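Local coordinates for protein diguanylate cyclase (Marinobacter aquaeolei VT8, PDB 3IGN) that probably makes the second messenger cyclic di-GMP from two GTP molecules through its GGDEF domain, the part described here with bound product, at residues A28-F33 with A135-T140; L42-I47 with Q146-A151. All coordinates share one frame; numbering follows the deposited sequence.

Contact 1: A28-F33 with A135-T140; sequences AEYERF and AQLTET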
loop_
_atom_site.group_PDB
_atom_site.type_symbol
_atom_site.label_atom_id
_atom_site.label_comp_id
_atom_site.label_asym_id
_atom_site.label_seq_id
_atom_site.Cartn_x
_atom_site.Cartn_y
_atom_site.Cartn_z
ATOM N N ALA A 28 6.826 11.855 9.996
ATOM C CA ALA A 28 6.219 13.152 10.291
ATOM C C ALA A 28 4.817 12.963 10.862
ATOM O O ALA A 28 4.432 13.641 11.824
ATOM C CB ALA A 28 6.164 14.009 9.036
ATOM N N GLU A 29 4.049 12.044 10.278
ATOM C CA GLU A 29 2.697 11.801 10.778
ATOM C C GLU A 29 2.742 11.180 12.178
ATOM O O GLU A 29 1.902 11.486 13.028
ATOM C CB GLU A 29 1.925 10.899 9.818
ATOM C CG GLU A 29 0.426 10.753 10.145
ATOM C CD GLU A 29 -0.358 12.058 10.016
ATOM O OE1 GLU A 29 -0.039 12.883 9.136
ATOM O OE2 GLU A 29 -1.324 12.254 10.775
ATOM N N TYR A 30 3.728 10.317 12.415
ATOM C CA TYR A 30 3.903 9.678 13.719
ATOM C C TYR A 30 4.138 10.736 14.800
ATOM O O TYR A 30 3.521 10.693 15.867
ATOM C CB TYR A 30 5.100 8.708 13.684
ATOM C CG TYR A 30 5.453 8.123 15.031
ATOM C CD1 TYR A 30 4.744 7.037 15.550
ATOM C CD2 TYR A 30 6.462 8.682 15.809
ATOM C CE1 TYR A 30 5.026 6.527 16.815
ATOM C CE2 TYR A 30 6.753 8.183 17.081
ATOM C CZ TYR A 30 6.024 7.108 17.576
ATOM O OH TYR A 30 6.261 6.645 18.848
ATOM N N GLU A 31 5.029 11.688 14.534
ATOM C CA GLU A 31 5.308 12.742 15.515
ATOM C C GLU A 31 4.113 13.671 15.707
ATOM O O GLU A 31 3.908 14.203 16.803
ATOM C CB GLU A 31 6.546 13.554 15.109
ATOM C CG GLU A 31 7.862 12.818 15.301
ATOM C CD GLU A 31 8.119 12.424 16.754
ATOM O OE1 GLU A 31 7.569 13.079 17.674
ATOM O OE2 GLU A 31 8.883 11.467 16.980
ATOM N N ARG A 32 3.320 13.866 14.655
ATOM C CA ARG A 32 2.133 14.707 14.748
ATOM C C ARG A 32 1.162 14.017 15.701
ATOM O O ARG A 32 0.550 14.661 16.552
ATOM C CB ARG A 32 1.484 14.888 13.375
ATOM C CG ARG A 32 0.312 15.878 13.353
ATOM C CD ARG A 32 -0.121 16.176 11.911
ATOM N NE ARG A 32 -1.333 16.994 11.846
ATOM C CZ ARG A 32 -1.550 17.927 10.927
ATOM N NH1 ARG A 32 -0.633 18.160 9.992
ATOM N NH2 ARG A 32 -2.661 18.653 10.954
ATOM N N PHE A 33 1.050 12.697 15.564
ATOM C CA PHE A 33 0.186 11.905 16.441
ATOM C C PHE A 33 0.675 11.955 17.896
ATOM O O PHE A 33 -0.123 12.124 18.820
ATOM C CB PHE A 33 0.157 10.435 15.996
ATOM C CG PHE A 33 -0.466 9.509 17.022
ATOM C CD1 PHE A 33 -1.850 9.310 17.056
ATOM C CD2 PHE A 33 0.328 8.887 17.987
ATOM C CE1 PHE A 33 -2.434 8.505 18.039
ATOM C CE2 PHE A 33 -0.245 8.081 18.978
ATOM C CZ PHE A 33 -1.626 7.891 19.003
ATOM N N ALA A 135 -2.925 -0.654 10.045
ATOM C CA ALA A 135 -2.566 -0.473 11.434
ATOM C C ALA A 135 -2.851 0.963 11.837
ATOM O O ALA A 135 -2.203 1.899 11.354
ATOM C CB ALA A 135 -1.087 -0.801 11.672
ATOM N N GLN A 136 -3.848 1.147 12.692
ATOM C CA GLN A 136 -4.133 2.488 13.180
ATOM C C GLN A 136 -3.082 2.720 14.255
ATOM O O GLN A 136 -2.739 1.810 15.009
ATOM C CB GLN A 136 -5.540 2.591 13.783
ATOM C CG GLN A 136 -5.758 3.928 14.517
ATOM C CD GLN A 136 -7.211 4.183 14.881
ATOM O OE1 GLN A 136 -8.079 3.360 14.609
ATOM N NE2 GLN A 136 -7.480 5.337 15.504
ATOM N N LEU A 137 -2.552 3.932 14.319
ATOM C CA LEU A 137 -1.539 4.254 15.303
ATOM C C LEU A 137 -2.108 4.426 16.707
ATOM O O LEU A 137 -3.088 5.140 16.905
ATOM C CB LEU A 137 -0.806 5.529 14.876
ATOM C CG LEU A 137 0.363 6.036 15.725
ATOM C CD1 LEU A 137 1.419 4.957 15.902
ATOM C CD2 LEU A 137 0.965 7.271 15.048
ATOM N N THR A 138 -1.493 3.745 17.669
ATOM C CA THR A 138 -1.886 3.832 19.074
ATOM C C THR A 138 -0.679 4.423 19.799
ATOM O O THR A 138 0.322 4.754 19.171
ATOM C CB THR A 138 -2.175 2.443 19.677
ATOM O OG1 THR A 138 -0.939 1.745 19.884
ATOM C CG2 THR A 138 -3.055 1.634 18.749
ATOM N N GLU A 139 -0.762 4.563 21.117
ATOM C CA GLU A 139 0.360 5.105 21.872
ATOM C C GLU A 139 1.486 4.089 22.061
ATOM O O GLU A 139 2.574 4.445 22.501
ATOM C CB GLU A 139 -0.102 5.575 23.258
ATOM C CG GLU A 139 -0.931 6.848 23.263
ATOM C CD GLU A 139 -1.242 7.320 24.674
ATOM O OE1 GLU A 139 -0.522 6.895 25.604
ATOM O OE2 GLU A 139 -2.186 8.120 24.851
ATOM N N THR A 140 1.243 2.829 21.719
ATOM C CA THR A 140 2.269 1.815 21.937
ATOM C C THR A 140 3.557 1.917 21.115
ATOM O O THR A 140 4.642 1.958 21.690
ATOM C CB THR A 140 1.670 0.408 21.804
ATOM O OG1 THR A 140 0.519 0.317 22.657
ATOM C CG2 THR A 140 2.678 -0.651 22.238
#

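Contact 2: L42-I47 with Q146-A151; sequences LVMFDI and QWMQKA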
loop_
_atom_site.group_PDB
_atom_site.type_symbol
_atom_site.label_atom_id
_atom_site.label_comp_id
_atom_site.label_asym_id
_atom_site.label_seq_id
_atom_site.Cartn_x
_atom_site.Cartn_y
_atom_site.Cartn_z
ATOM N N LEU A 42 -2.062 3.473 8.863
ATOM C CA LEU A 42 -1.073 3.151 7.860
ATOM C C LEU A 42 -1.499 1.875 7.145
ATOM O O LEU A 42 -2.010 0.943 7.772
ATOM C CB LEU A 42 0.266 2.916 8.542
ATOM C CG LEU A 42 1.506 2.840 7.658
ATOM C CD1 LEU A 42 1.807 4.231 7.120
ATOM C CD2 LEU A 42 2.680 2.315 8.473
ATOM N N VAL A 43 -1.284 1.837 5.836
ATOM C CA VAL A 43 -1.607 0.668 5.036
ATOM C C VAL A 43 -0.325 0.189 4.367
ATOM O O VAL A 43 0.514 0.991 3.973
ATOM C CB VAL A 43 -2.631 0.995 3.927
ATOM C CG1 VAL A 43 -2.953 -0.270 3.119
ATOM C CG2 VAL A 43 -3.893 1.578 4.538
HETATM N N MSE A 44 -0.162 -1.124 4.281
HETATM C CA MSE A 44 0.996 -1.716 3.623
HETATM C C MSE A 44 0.371 -2.830 2.808
HETATM O O MSE A 44 -0.341 -3.666 3.359
HETATM C CB MSE A 44 1.970 -2.329 4.635
HETATM C CG MSE A 44 2.366 -1.420 5.776
HETATM SE SE MSE A 44 4.275 -1.139 5.838
HETATM C CE MSE A 44 4.368 -0.043 4.284
ATOM N N PHE A 45 0.577 -2.826 1.497
ATOM C CA PHE A 45 0.002 -3.886 0.687
ATOM C C PHE A 45 0.942 -4.374 -0.400
ATOM O O PHE A 45 1.838 -3.650 -0.838
ATOM C CB PHE A 45 -1.375 -3.472 0.128
ATOM C CG PHE A 45 -1.349 -2.352 -0.888
ATOM C CD1 PHE A 45 -1.392 -2.638 -2.253
ATOM C CD2 PHE A 45 -1.376 -1.019 -0.485
ATOM C CE1 PHE A 45 -1.469 -1.616 -3.202
ATOM C CE2 PHE A 45 -1.452 0.012 -1.424
ATOM C CZ PHE A 45 -1.502 -0.287 -2.785
ATOM N N ASP A 46 0.737 -5.629 -0.789
ATOM C CA ASP A 46 1.550 -6.304 -1.795
ATOM C C ASP A 46 0.667 -6.907 -2.872
ATOM O O ASP A 46 -0.494 -7.238 -2.633
ATOM C CB ASP A 46 2.328 -7.465 -1.163
ATOM C CG ASP A 46 3.481 -7.011 -0.306
ATOM O OD1 ASP A 46 3.588 -5.797 -0.036
ATOM O OD2 ASP A 46 4.282 -7.879 0.106
ATOM N N ILE A 47 1.238 -7.067 -4.057
ATOM C CA ILE A 47 0.527 -7.683 -5.163
ATOM C C ILE A 47 0.656 -9.182 -4.904
ATOM O O ILE A 47 1.751 -9.671 -4.656
ATOM C CB ILE A 47 1.197 -7.334 -6.497
ATOM C CG1 ILE A 47 0.999 -5.843 -6.793
ATOM C CG2 ILE A 47 0.633 -8.208 -7.610
ATOM C CD1 ILE A 47 2.109 -5.234 -7.630
ATOM N N GLN A 146 8.082 1.028 14.283
ATOM C CA GLN A 146 7.310 0.026 15.015
ATOM C C GLN A 146 5.852 0.091 14.554
ATOM O O GLN A 146 5.125 -0.897 14.618
ATOM C CB GLN A 146 7.441 0.258 16.527
ATOM C CG GLN A 146 8.815 -0.150 17.059
ATOM C CD GLN A 146 8.990 0.121 18.542
ATOM O OE1 GLN A 146 8.013 0.311 19.273
ATOM N NE2 GLN A 146 10.240 0.131 18.999
ATOM N N TRP A 147 5.438 1.264 14.077
ATOM C CA TRP A 147 4.090 1.463 13.555
ATOM C C TRP A 147 4.024 0.718 12.213
ATOM O O TRP A 147 3.070 -0.011 11.930
ATOM C CB TRP A 147 3.835 2.969 13.356
ATOM C CG TRP A 147 2.501 3.328 12.758
ATOM C CD1 TRP A 147 1.356 2.579 12.772
ATOM C CD2 TRP A 147 2.163 4.561 12.113
ATOM N NE1 TRP A 147 0.326 3.269 12.176
ATOM C CE2 TRP A 147 0.792 4.490 11.765
ATOM C CE3 TRP A 147 2.886 5.722 11.792
ATOM C CZ2 TRP A 147 0.123 5.538 11.114
ATOM C CZ3 TRP A 147 2.213 6.772 11.137
ATOM C CH2 TRP A 147 0.851 6.665 10.810
HETATM N N MSE A 148 5.048 0.905 11.393
HETATM C CA MSE A 148 5.102 0.236 10.103
HETATM C C MSE A 148 5.113 -1.280 10.307
HETATM O O MSE A 148 4.531 -2.031 9.515
HETATM C CB MSE A 148 6.353 0.675 9.341
HETATM C CG MSE A 148 6.291 2.108 8.854
HETATM SE SE MSE A 148 7.822 2.551 7.750
HETATM C CE MSE A 148 7.700 1.077 6.514
ATOM N N GLN A 149 5.788 -1.716 11.363
ATOM C CA GLN A 149 5.880 -3.132 11.678
ATOM C C GLN A 149 4.506 -3.731 11.922
ATOM O O GLN A 149 4.222 -4.834 11.472
ATOM C CB GLN A 149 6.771 -3.353 12.904
ATOM C CG GLN A 149 6.895 -4.814 13.312
ATOM C CD GLN A 149 8.049 -5.056 14.267
ATOM O OE1 GLN A 149 8.892 -4.179 14.473
ATOM N NE2 GLN A 149 8.102 -6.252 14.843
ATOM N N LYS A 150 3.647 -3.007 12.634
ATOM C CA LYS A 150 2.301 -3.500 12.915
ATOM C C LYS A 150 1.478 -3.664 11.644
ATOM O O LYS A 150 0.722 -4.628 11.507
ATOM C CB LYS A 150 1.573 -2.563 13.885
ATOM C CG LYS A 150 2.133 -2.589 15.294
ATOM C CD LYS A 150 2.105 -3.996 15.892
ATOM C CE LYS A 150 0.778 -4.327 16.554
ATOM N NZ LYS A 150 0.822 -5.683 17.176
ATOM N N ALA A 151 1.623 -2.725 10.714
ATOM C CA ALA A 151 0.890 -2.799 9.458
ATOM C C ALA A 151 1.417 -3.960 8.621
ATOM O O ALA A 151 0.655 -4.655 7.944
ATOM C CB ALA A 151 1.029 -1.481 8.685
#

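Contact 1: A28-F33 with A135-T140
Leu137 fits between Phe33 and Tyr30, two aromatic residues three positions apart on helix 19-36. Its branch point lies over one face of the Phe33 ring in a CH-pi contact, CG of Leu137 standing 3.8 Å from the ring centroid and 17° off the normal. The CD2 methyl of Leu137 reaches further in, toward the root of the same ring, and comes to 3.3 Å from CG of Phe33. It also meets Tyr30, where CD1 of the tyrosine is 3.8 Å from CD2 of Leu137, the two side chains crossing at about a right angle. With CG of Leu137 anti to the backbone N (chi1 -177°), both methyls are carried out toward the helix. This is the tight part, and Leu137 and Tyr30 are buried in it. Helix 144-160 adds Trp147 against Leu137 and Tyr144 against Tyr30, while the tyrosine hydroxyl is hydrogen-bonded to the carbonyl O of Pro141.

Beyond Leu137 the packing gives way to a looser side facing solvent, where Thr138 and Glu139 are exposed. The far end of the Phe33 ring lies against backbone, with CE2 of Phe33 3.4 Å from the carbonyl O of Thr138, and the CG methylene of Glu139 comes up more loosely, 4.4 Å from CZ of Phe33. Thr138 and Glu139 point their CB atoms away from the helix. Within the loop the backbone N of Thr140 donates to OG1 of Thr138 at 3.1 Å. This bond makes Thr138 to Thr140 an ST turn, and the whole is a helix packed against the loop that follows strand 130-136, next to the edge strand of the main GGDEF-domain sheet.

Contact 2: L42-I47 with Q146-A151
Leu42 and Trp147 make the aromatic part of this buried contact. CB of Leu42 sits above the indole plane, displaced toward its rim and 3.6 Å from CE2 of Trp147. The CD2 methyl of Leu42 stands over the five-membered ring of Trp147 in a CH-pi contact, 4.3 Å from its centroid and only 5° off the normal. Trp147 has chi1 177°, which sets its CG trans to the backbone N and carries the indole off the helix, across Leu42. The indole N-H has its own partner: NE1 of Trp147 is hydrogen-bonded to the carbonyl O of Ala135 on strand 130-136. A leucine in place of Trp147 would probably leave that carbonyl without its indole N-H and open a gap beside Leu42.

Aliphatic packing continues along the helix. CD2 of Leu42 is 3.6 Å from CG of Met148, and CB of Ala151 presses on Met44, 3.2 Å from its CG, closer than carbon atoms usually pack. The small alanine lets the backbones come near, its CA lying 5.9 Å from CA of Met44.

Met44 and Met148, both selenomethionine in the crystal, also meet through selenium. SE of Met44 lies 4.1 Å from CE of Met148, with the chains crossing at about a right angle, and 3.8 Å from the carbonyl O of Met148. The helix packs on one face of the main mixed sheet of the GGDEF domain, where Trp22 of helix 19-36 also touches Leu42 and Met44. Strand and helix segments run at 52° to each other, and their join rests on apolar shape and one aromatic face, its polar indole N-H being satisfied by the sheet.

From the N terminus the chain runs through helix 19-36, turns into strand 40-47, and much later passes from strand 130-136 into helix 144-160. Contact 1 closes a loop of 101 residues between the first helix and the end of strand 130-136; contact 2 closes one of 98 between strand 40-47 and the last long helix. Their segments alternate along the chain, so the two closures cross, each joining a member of the early helix-strand pair to one of the late strand-helix pair. A backbone hydrogen bond joins Ala135 to Leu42 across neighbouring strands, which unites both contacts on one sheet and sets helices 19-36 and 144-160 side by side on the same face of it.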